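PDB 4OQ1: cell wall surface anchor family protein from Streptococcus pneumoniae, which probably tethers the pneumococcal pilus to the cell wall as an ancillary pilin built from immunoglobulin-like domains that include CnaB-type folds. Local coordinates for residues A[59-64]-A[82-87]; A[74-79]-A[109-114]; A[90-93]-A[98-101]. The protein carries 3 engineered substitutions. All blocks are in the same frame, centred on the assembly; numbering follows the deposited sequence.

Contact 1. Residues A[59-64]-A[82-87]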
loop_
_atom_site.group_PDB
_atom_site.type_symbol
_atom_site.label_atom_id
_atom_site.label_comp_id
_atom_site.label_asym_id
_atom_site.label_seq_id
_atom_site.Cartn_x
_atom_site.Cartn_y
_atom_site.Cartn_z
ATOM N N ASP A 59 -36.527 -16.163 31.969
ATOM C CA ASP A 59 -37.886 -15.925 31.488
ATOM C C ASP A 59 -38.443 -14.548 31.676
ATOM O O ASP A 59 -39.421 -14.187 31.069
ATOM C CB ASP A 59 -38.809 -16.902 32.156
ATOM C CG ASP A 59 -38.433 -18.304 31.849
ATOM O OD1 ASP A 59 -37.928 -18.554 30.719
ATOM O OD2 ASP A 59 -38.626 -19.112 32.765
ATOM N N SER A 60 -37.845 -13.734 32.507
ATOM C CA SER A 60 -38.305 -12.331 32.494
ATOM C C SER A 60 -38.058 -11.584 31.162
ATOM O O SER A 60 -38.503 -10.410 31.011
ATOM C CB SER A 60 -37.647 -11.560 33.608
ATOM O OG SER A 60 -36.286 -11.378 33.303
ATOM N N TYR A 61 -37.392 -12.242 30.189
ATOM C CA TYR A 61 -37.133 -11.599 28.891
ATOM C C TYR A 61 -37.932 -12.193 27.791
ATOM O O TYR A 61 -38.101 -13.384 27.699
ATOM C CB TYR A 61 -35.646 -11.658 28.557
ATOM C CG TYR A 61 -34.809 -10.778 29.507
ATOM C CD1 TYR A 61 -34.333 -9.550 29.089
ATOM C CD2 TYR A 61 -34.402 -11.234 30.751
ATOM C CE1 TYR A 61 -33.531 -8.743 29.925
ATOM C CE2 TYR A 61 -33.652 -10.417 31.619
ATOM C CZ TYR A 61 -33.212 -9.187 31.193
ATOM O OH TYR A 61 -32.418 -8.330 31.971
ATOM N N SER A 62 -38.451 -11.297 26.980
ATOM C CA SER A 62 -39.183 -11.637 25.808
ATOM C C SER A 62 -38.477 -11.202 24.479
ATOM O O SER A 62 -38.076 -10.092 24.340
ATOM C CB SER A 62 -40.543 -10.970 25.892
ATOM O OG SER A 62 -41.205 -11.253 24.671
ATOM N N TYR A 63 -38.505 -12.052 23.461
ATOM C CA TYR A 63 -38.007 -11.766 22.108
ATOM C C TYR A 63 -38.812 -10.626 21.500
ATOM O O TYR A 63 -38.291 -9.910 20.675
ATOM C CB TYR A 63 -38.086 -12.999 21.185
ATOM C CG TYR A 63 -37.381 -12.819 19.852
ATOM C CD1 TYR A 63 -35.974 -12.710 19.791
ATOM C CD2 TYR A 63 -38.107 -12.846 18.650
ATOM C CE1 TYR A 63 -35.316 -12.534 18.605
ATOM C CE2 TYR A 63 -37.449 -12.655 17.422
ATOM C CZ TYR A 63 -36.078 -12.551 17.405
ATOM O OH TYR A 63 -35.410 -12.356 16.220
ATOM N N ASP A 64 -40.037 -10.442 21.960
ATOM C CA ASP A 64 -40.845 -9.274 21.505
ATOM C C ASP A 64 -40.212 -7.967 21.871
ATOM O O ASP A 64 -40.514 -6.938 21.285
ATOM C CB ASP A 64 -42.266 -9.324 22.067
ATOM C CG ASP A 64 -43.090 -10.467 21.466
ATOM O OD1 ASP A 64 -42.868 -10.890 20.305
ATOM O OD2 ASP A 64 -43.873 -10.980 22.211
ATOM N N SER A 82 -25.565 -10.852 35.115
ATOM C CA SER A 82 -25.214 -11.804 36.172
ATOM C C SER A 82 -26.315 -12.826 36.388
ATOM O O SER A 82 -26.060 -13.922 36.861
ATOM C CB SER A 82 -24.781 -11.072 37.464
ATOM O OG SER A 82 -25.741 -10.081 37.821
ATOM N N SER A 83 -27.530 -12.513 35.966
ATOM C CA SER A 83 -28.552 -13.509 36.118
ATOM C C SER A 83 -28.550 -14.539 34.977
ATOM O O SER A 83 -29.331 -15.451 35.044
ATOM C CB SER A 83 -29.931 -12.870 36.269
ATOM O OG SER A 83 -30.413 -12.374 35.053
ATOM N N PHE A 84 -27.750 -14.374 33.912
ATOM C CA PHE A 84 -27.936 -15.178 32.704
ATOM C C PHE A 84 -26.946 -16.305 32.792
ATOM O O PHE A 84 -25.969 -16.202 33.495
ATOM C CB PHE A 84 -27.671 -14.378 31.403
ATOM C CG PHE A 84 -28.467 -13.111 31.287
ATOM C CD1 PHE A 84 -29.722 -13.036 31.822
ATOM C CD2 PHE A 84 -27.969 -12.061 30.599
ATOM C CE1 PHE A 84 -30.427 -11.855 31.748
ATOM C CE2 PHE A 84 -28.714 -10.864 30.466
ATOM C CZ PHE A 84 -29.897 -10.776 31.112
ATOM N N LYS A 85 -27.214 -17.365 32.044
ATOM C CA LYS A 85 -26.339 -18.494 31.951
ATOM C C LYS A 85 -25.398 -18.234 30.766
ATOM O O LYS A 85 -25.863 -18.138 29.645
ATOM C CB LYS A 85 -27.138 -19.791 31.713
ATOM C CG LYS A 85 -26.301 -21.044 31.458
ATOM C CD LYS A 85 -27.052 -22.234 30.781
ATOM C CE LYS A 85 -26.254 -23.554 30.963
ATOM N NZ LYS A 85 -26.882 -24.771 30.359
ATOM N N LYS A 86 -24.099 -18.129 31.048
ATOM C CA LYS A 86 -23.103 -17.923 30.038
ATOM C C LYS A 86 -22.765 -19.240 29.441
ATOM O O LYS A 86 -22.412 -20.185 30.166
ATOM C CB LYS A 86 -21.853 -17.314 30.637
ATOM C CG LYS A 86 -20.805 -16.934 29.607
ATOM C CD LYS A 86 -21.202 -15.716 28.756
ATOM C CE LYS A 86 -20.252 -15.569 27.564
ATOM N NZ LYS A 86 -18.813 -15.553 28.003
ATOM N N THR A 87 -22.920 -19.393 28.145
ATOM C CA THR A 87 -22.514 -20.678 27.549
ATOM C C THR A 87 -21.826 -20.458 26.201
ATOM O O THR A 87 -21.509 -19.286 25.873
ATOM C CB THR A 87 -23.668 -21.681 27.527
ATOM O OG1 THR A 87 -23.177 -22.977 27.206
ATOM C CG2 THR A 87 -24.778 -21.300 26.573
#

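Contact 2. Residues A[74-79]-A[109-114]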
loop_
_atom_site.group_PDB
_atom_site.type_symbol
_atom_site.label_atom_id
_atom_site.label_comp_id
_atom_site.label_asym_id
_atom_site.label_seq_id
_atom_site.Cartn_x
_atom_site.Cartn_y
_atom_site.Cartn_z
ATOM N N HIS A 74 -26.221 -2.918 25.788
ATOM C CA HIS A 74 -25.179 -2.416 24.929
ATOM C C HIS A 74 -23.887 -1.948 25.708
ATOM O O HIS A 74 -22.759 -2.318 25.376
ATOM C CB HIS A 74 -25.737 -1.247 24.076
ATOM C CG HIS A 74 -24.694 -0.600 23.214
ATOM N ND1 HIS A 74 -23.853 -1.313 22.381
ATOM C CD2 HIS A 74 -24.282 0.702 23.139
ATOM C CE1 HIS A 74 -22.992 -0.487 21.805
ATOM N NE2 HIS A 74 -23.221 0.739 22.260
ATOM N N SER A 75 -24.122 -1.168 26.726
ATOM C CA SER A 75 -23.002 -0.577 27.522
ATOM C C SER A 75 -22.580 -1.684 28.495
ATOM O O SER A 75 -23.317 -2.064 29.397
ATOM C CB SER A 75 -23.488 0.618 28.306
ATOM O OG SER A 75 -22.347 1.360 28.825
ATOM N N TRP A 76 -21.434 -2.273 28.218
ATOM C CA TRP A 76 -21.013 -3.407 28.993
ATOM C C TRP A 76 -21.129 -3.176 30.524
ATOM O O TRP A 76 -20.654 -2.181 31.040
ATOM C CB TRP A 76 -19.550 -3.661 28.688
ATOM C CG TRP A 76 -18.983 -4.743 29.482
ATOM C CD1 TRP A 76 -18.054 -4.633 30.529
ATOM C CD2 TRP A 76 -19.199 -6.130 29.282
ATOM N NE1 TRP A 76 -17.766 -5.899 31.019
ATOM C CE2 TRP A 76 -18.452 -6.829 30.274
ATOM C CE3 TRP A 76 -20.041 -6.873 28.410
ATOM C CZ2 TRP A 76 -18.461 -8.240 30.367
ATOM C CZ3 TRP A 76 -20.039 -8.253 28.498
ATOM C CH2 TRP A 76 -19.220 -8.928 29.458
ATOM N N ASP A 77 -21.699 -4.119 31.231
ATOM C CA ASP A 77 -21.759 -4.150 32.711
ATOM C C ASP A 77 -22.088 -5.592 33.138
ATOM O O ASP A 77 -23.103 -6.128 32.739
ATOM C CB ASP A 77 -22.899 -3.244 33.139
ATOM C CG ASP A 77 -22.937 -2.997 34.622
ATOM O OD1 ASP A 77 -22.184 -3.631 35.401
ATOM O OD2 ASP A 77 -23.727 -2.115 34.971
ATOM N N GLU A 78 -21.214 -6.265 33.883
ATOM C CA GLU A 78 -21.444 -7.621 34.312
ATOM C C GLU A 78 -22.608 -7.709 35.216
ATOM O O GLU A 78 -23.184 -8.726 35.324
ATOM C CB GLU A 78 -20.222 -8.161 35.054
ATOM C CG GLU A 78 -19.140 -8.484 34.046
ATOM C CD GLU A 78 -19.227 -9.919 33.506
ATOM O OE1 GLU A 78 -20.322 -10.542 33.465
ATOM O OE2 GLU A 78 -18.162 -10.402 33.071
ATOM N N ASN A 79 -22.927 -6.604 35.886
ATOM C CA ASN A 79 -24.120 -6.556 36.671
ATOM C C ASN A 79 -25.412 -6.665 35.805
ATOM O O ASN A 79 -26.464 -7.033 36.295
ATOM C CB ASN A 79 -24.155 -5.289 37.542
ATOM C CG ASN A 79 -25.242 -5.352 38.577
ATOM O OD1 ASN A 79 -25.435 -6.402 39.162
ATOM N ND2 ASN A 79 -25.953 -4.262 38.797
ATOM N N TYR A 109 -28.422 -14.005 23.907
ATOM C CA TYR A 109 -27.837 -12.742 23.555
ATOM C C TYR A 109 -26.408 -13.001 23.088
ATOM O O TYR A 109 -25.663 -13.777 23.721
ATOM C CB TYR A 109 -27.766 -11.865 24.846
ATOM C CG TYR A 109 -27.036 -10.596 24.731
ATOM C CD1 TYR A 109 -27.416 -9.619 23.797
ATOM C CD2 TYR A 109 -26.069 -10.256 25.657
ATOM C CE1 TYR A 109 -26.719 -8.391 23.710
ATOM C CE2 TYR A 109 -25.359 -9.080 25.557
ATOM C CZ TYR A 109 -25.713 -8.101 24.636
ATOM O OH TYR A 109 -25.105 -6.856 24.567
ATOM N N VAL A 110 -26.013 -12.323 22.013
ATOM C CA VAL A 110 -24.628 -12.410 21.423
ATOM C C VAL A 110 -24.035 -10.994 21.407
ATOM O O VAL A 110 -24.753 -10.017 21.166
ATOM C CB VAL A 110 -24.674 -12.936 19.992
ATOM C CG1 VAL A 110 -23.310 -12.968 19.295
ATOM C CG2 VAL A 110 -25.340 -14.297 19.979
ATOM N N ARG A 111 -22.772 -10.909 21.774
ATOM C CA ARG A 111 -21.989 -9.702 21.676
ATOM C C ARG A 111 -20.872 -9.700 20.640
ATOM O O ARG A 111 -20.439 -8.635 20.177
ATOM C CB ARG A 111 -21.367 -9.454 23.025
ATOM C CG ARG A 111 -22.238 -8.534 23.880
ATOM C CD ARG A 111 -21.601 -8.105 25.196
ATOM N NE ARG A 111 -20.872 -6.852 25.077
ATOM C CZ ARG A 111 -21.429 -5.657 25.163
ATOM N NH1 ARG A 111 -22.740 -5.553 25.343
ATOM N NH2 ARG A 111 -20.675 -4.568 25.111
ATOM N N SER A 112 -20.375 -10.880 20.297
ATOM C CA SER A 112 -19.321 -11.073 19.330
ATOM C C SER A 112 -19.518 -12.360 18.541
ATOM O O SER A 112 -19.780 -13.392 19.146
ATOM C CB SER A 112 -18.009 -11.297 20.153
ATOM O OG SER A 112 -16.879 -11.374 19.306
ATOM N N ILE A 113 -19.378 -12.314 17.222
ATOM C CA ILE A 113 -19.369 -13.511 16.381
ATOM C C ILE A 113 -17.934 -14.064 16.275
ATOM O O ILE A 113 -17.772 -15.268 16.323
ATOM C CB ILE A 113 -19.938 -13.234 15.059
ATOM C CG1 ILE A 113 -21.390 -12.858 15.281
ATOM C CG2 ILE A 113 -19.828 -14.448 14.121
ATOM C CD1 ILE A 113 -22.190 -12.514 14.067
ATOM N N ILE A 114 -16.935 -13.189 16.221
ATOM C CA ILE A 114 -15.553 -13.610 16.034
ATOM C C ILE A 114 -14.640 -12.662 16.741
ATOM O O ILE A 114 -14.784 -11.451 16.664
ATOM C CB ILE A 114 -15.109 -13.499 14.559
ATOM C CG1 ILE A 114 -15.997 -14.293 13.655
ATOM C CG2 ILE A 114 -13.663 -13.976 14.421
ATOM C CD1 ILE A 114 -15.561 -14.241 12.212
#

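Contact 3. Residues A[90-93]-A[98-101]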
loop_
_atom_site.group_PDB
_atom_site.type_symbol
_atom_site.label_atom_id
_atom_site.label_comp_id
_atom_site.label_asym_id
_atom_site.label_seq_id
_atom_site.Cartn_x
_atom_site.Cartn_y
_atom_site.Cartn_z
ATOM N N GLU A 90 -20.315 -24.651 19.336
ATOM C CA GLU A 90 -19.363 -24.832 18.236
ATOM C C GLU A 90 -19.797 -24.130 16.996
ATOM O O GLU A 90 -20.961 -24.243 16.582
ATOM C CB GLU A 90 -19.230 -26.307 17.863
ATOM C CG GLU A 90 -18.672 -27.140 18.996
ATOM C CD GLU A 90 -18.063 -28.459 18.564
ATOM O OE1 GLU A 90 -17.735 -28.630 17.355
ATOM O OE2 GLU A 90 -17.896 -29.312 19.480
ATOM N N MET A 91 -18.854 -23.447 16.350
ATOM C CA MET A 91 -19.151 -22.811 15.041
ATOM C C MET A 91 -18.324 -23.418 13.961
ATOM O O MET A 91 -17.181 -23.844 14.175
ATOM C CB MET A 91 -18.859 -21.311 14.990
ATOM C CG MET A 91 -18.714 -20.636 16.298
ATOM S SD MET A 91 -18.168 -18.924 16.153
ATOM C CE MET A 91 -19.205 -18.376 14.829
ATOM N N THR A 92 -18.909 -23.438 12.793
ATOM C CA THR A 92 -18.145 -23.726 11.594
ATOM C C THR A 92 -18.318 -22.582 10.538
ATOM O O THR A 92 -19.464 -22.122 10.263
ATOM C CB THR A 92 -18.522 -25.110 11.018
ATOM O OG1 THR A 92 -17.691 -25.400 9.889
ATOM C CG2 THR A 92 -19.960 -25.144 10.553
ATOM N N PHE A 93 -17.192 -22.140 9.959
ATOM C CA PHE A 93 -17.196 -21.255 8.756
ATOM C C PHE A 93 -17.236 -21.997 7.425
ATOM O O PHE A 93 -16.196 -22.370 6.897
ATOM C CB PHE A 93 -15.945 -20.421 8.765
ATOM C CG PHE A 93 -15.886 -19.421 9.885
ATOM C CD1 PHE A 93 -16.289 -18.107 9.675
ATOM C CD2 PHE A 93 -15.401 -19.783 11.138
ATOM C CE1 PHE A 93 -16.207 -17.186 10.697
ATOM C CE2 PHE A 93 -15.323 -18.865 12.166
ATOM C CZ PHE A 93 -15.729 -17.570 11.938
ATOM N N ILE A 98 -21.824 -19.018 8.253
ATOM C CA ILE A 98 -21.398 -19.726 9.449
ATOM C C ILE A 98 -22.582 -20.550 9.836
ATOM O O ILE A 98 -23.750 -20.128 9.632
ATOM C CB ILE A 98 -21.057 -18.776 10.656
ATOM C CG1 ILE A 98 -19.777 -18.036 10.444
ATOM C CG2 ILE A 98 -20.937 -19.497 11.986
ATOM C CD1 ILE A 98 -19.830 -16.660 11.058
ATOM N N GLU A 99 -22.305 -21.730 10.356
ATOM C CA GLU A 99 -23.288 -22.544 11.129
ATOM C C GLU A 99 -22.848 -22.712 12.567
ATOM O O GLU A 99 -21.670 -22.941 12.861
ATOM C CB GLU A 99 -23.559 -23.948 10.577
ATOM C CG GLU A 99 -24.418 -23.978 9.339
ATOM C CD GLU A 99 -24.496 -25.384 8.741
ATOM O OE1 GLU A 99 -23.900 -26.359 9.293
ATOM O OE2 GLU A 99 -25.153 -25.515 7.708
ATOM N N VAL A 100 -23.816 -22.541 13.475
ATOM C CA VAL A 100 -23.597 -22.693 14.902
ATOM C C VAL A 100 -24.494 -23.854 15.292
ATOM O O VAL A 100 -25.683 -23.832 14.970
ATOM C CB VAL A 100 -23.946 -21.415 15.722
ATOM C CG1 VAL A 100 -23.464 -21.614 17.116
ATOM C CG2 VAL A 100 -23.275 -20.200 15.025
ATOM N N SER A 101 -23.868 -24.828 15.952
ATOM C CA SER A 101 -24.462 -26.187 16.092
ATOM C C SER A 101 -24.968 -26.553 17.460
ATOM O O SER A 101 -24.354 -26.150 18.461
ATOM C CB SER A 101 -23.424 -27.262 15.654
ATOM O OG SER A 101 -23.359 -27.249 14.232
HETATM O O HOH W 1 -20.892 -25.730 13.583
#

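Contact 1. Residues A[59-64]-A[82-87]
An edge-to-face aromatic pair, Phe84 against Tyr61, joins the loop after strand 50-56 to the entry of strand 85-93 in the N-terminal beta domain of this pilin, which is built round a large mixed sheet. The T-shaped stack is offset: the ring centroids lie 5.2 Å apart and the planes stand at 84°, with the rim of Phe84 directed at the face of Tyr61. No hydrogen bond runs between segments 59-64 and 82-87, and the two rings account for nearly all of the modest surface they bury together. The CB of Tyr61 is directed toward segment 82-87, whereas Phe84 starts off to one side; its chi1 of -54° sets CG beside the backbone N, and the CE1-CZ end of the ring closes the distance. Phe84 also packs on Trp55 and Leu57, and Tyr61 on Leu107, which places the pair over strands 50-56 and 106-110 of the large sheet. Asp58 accepts hydrogen bonds from Ser60 OG and Ser83 OG through its two carboxylate oxygens, a polar link beside the aromatic one. Farther along the loop, an ST turn forms as Ser62 OG accepts from Asp64 N at 3.1 Å. At the closest point of the pair, Phe84 CE1 sits 3.5 Å from Tyr61 CE2, while Phe84 CZ approaches the phenol oxygen, Tyr61 OH, at 3.6 Å and in the plane of the Phe84 ring.

Contact 2. Residues A[74-79]-A[109-114]
The guanidinium of Arg111 turns its edge to the carbonyl of His74 and one face to the indole of Trp76. End-on, both terminal nitrogens converge on one acceptor: NH2 of Arg111 is 3.1 Å and NH1 of Arg111 is 3.2 Å from His74 O, which lies in the guanidinium plane. The two reach the carbonyl from the same face, NH1 well above its plane and NH2 tilted by 28°. Over one guanidinium face, offset toward its rim, comes the six-membered ring of the indole, Trp76 CE3 standing 3.4 Å from Arg111 NE; the planes are 57° apart, too steep for a parallel stack. A bend at chi3 (92°) turns the arginine tip toward the loop. Arg111 NH1 also donates to Tyr109 OH at 2.8 Å, making three bonds that probably limit rotation of the group. Glu124 receives a hydrogen bond from His74 ND1 and makes a long, weak ion pair with Arg111 NH2, probably easing the local positive charge. An Asx turn, Asp77 OD1 accepting from Asn79 N, shapes the loop. This forked grip of an arginine on one main-chain carbonyl oxygen ties the loop after helix 66-73 to segment 109-114, where the chain leaves strand 106-110 and turns a corner, in the N-terminal beta domain.

Contact 3. Residues A[90-93]-A[98-101]
Backbone hydrogen bonds pair Thr92 with Glu99 in both directions, Thr92 N to Glu99 O at 2.8 Å and Glu99 N to Thr92 O at 2.9 Å, and a third runs from Ser101 N to Glu90 O at 3.0 Å. The first is nearly straight, with an angle of 172° at the hydrogen. Weaker CA-H...O contacts fill in between them, the shortest from Ile98 CA to Thr92 O at 3.2 Å. A water adds to the polar set, donating to Glu99 O and, weakly, to Glu90 O, and lying 3.0 Å from Ser101 OG. These bonds define an antiparallel beta hairpin, strands 85-93 and 98-103, within the large mixed sheet of the N-terminal domain; Met91 with Val100 and Phe93 with Ile98 are its non-hydrogen-bonded pairs. Apolar packing gathers on the face that carries Met91, Phe93, Ile98 and Val100. Ile98 serves two neighbours with different branches: CG2 meets the thioether methyl, Met91 CE, at 3.5 Å, while CG1 runs alongside Phe93 and comes 3.6 Å from Phe93 CD1. The methionine chain folds at chi3 (44°), which brings the methyl against Ile98 CG2. Helix 37-42 covers part of this face, Tyr37 touching both Phe93 and Ile98. On the other face Thr92 and Glu99 point the same way, side by side, with Thr92 CG2 resting 3.8 Å from Glu99 CB.

All three contacts belong to the N-terminal domain and reach the same mixed sheet. The centres of contacts 1 and 2 are about 12 Å apart, and their segments alternate along the chain: 59-64, 74-79, 82-87, then 109-114, with helix 66-73 between the first two. Contact 1 joins the two ends of the connection from strand 50-56 to strand 85-93, whereas contact 2 ties its middle to the chain after strand 106-110. Contact 3 follows contact 1 on strand 85-93, its centre about 22 Å away, and is nested within the loop closed by contact 2, about 19 Å off. Contacts 2 and 3 touch directly, Ile113 and Ile114 packing on Met91, Phe93 and Ile98, so the hairpin and the corner after strand 106-110 share one apolar core.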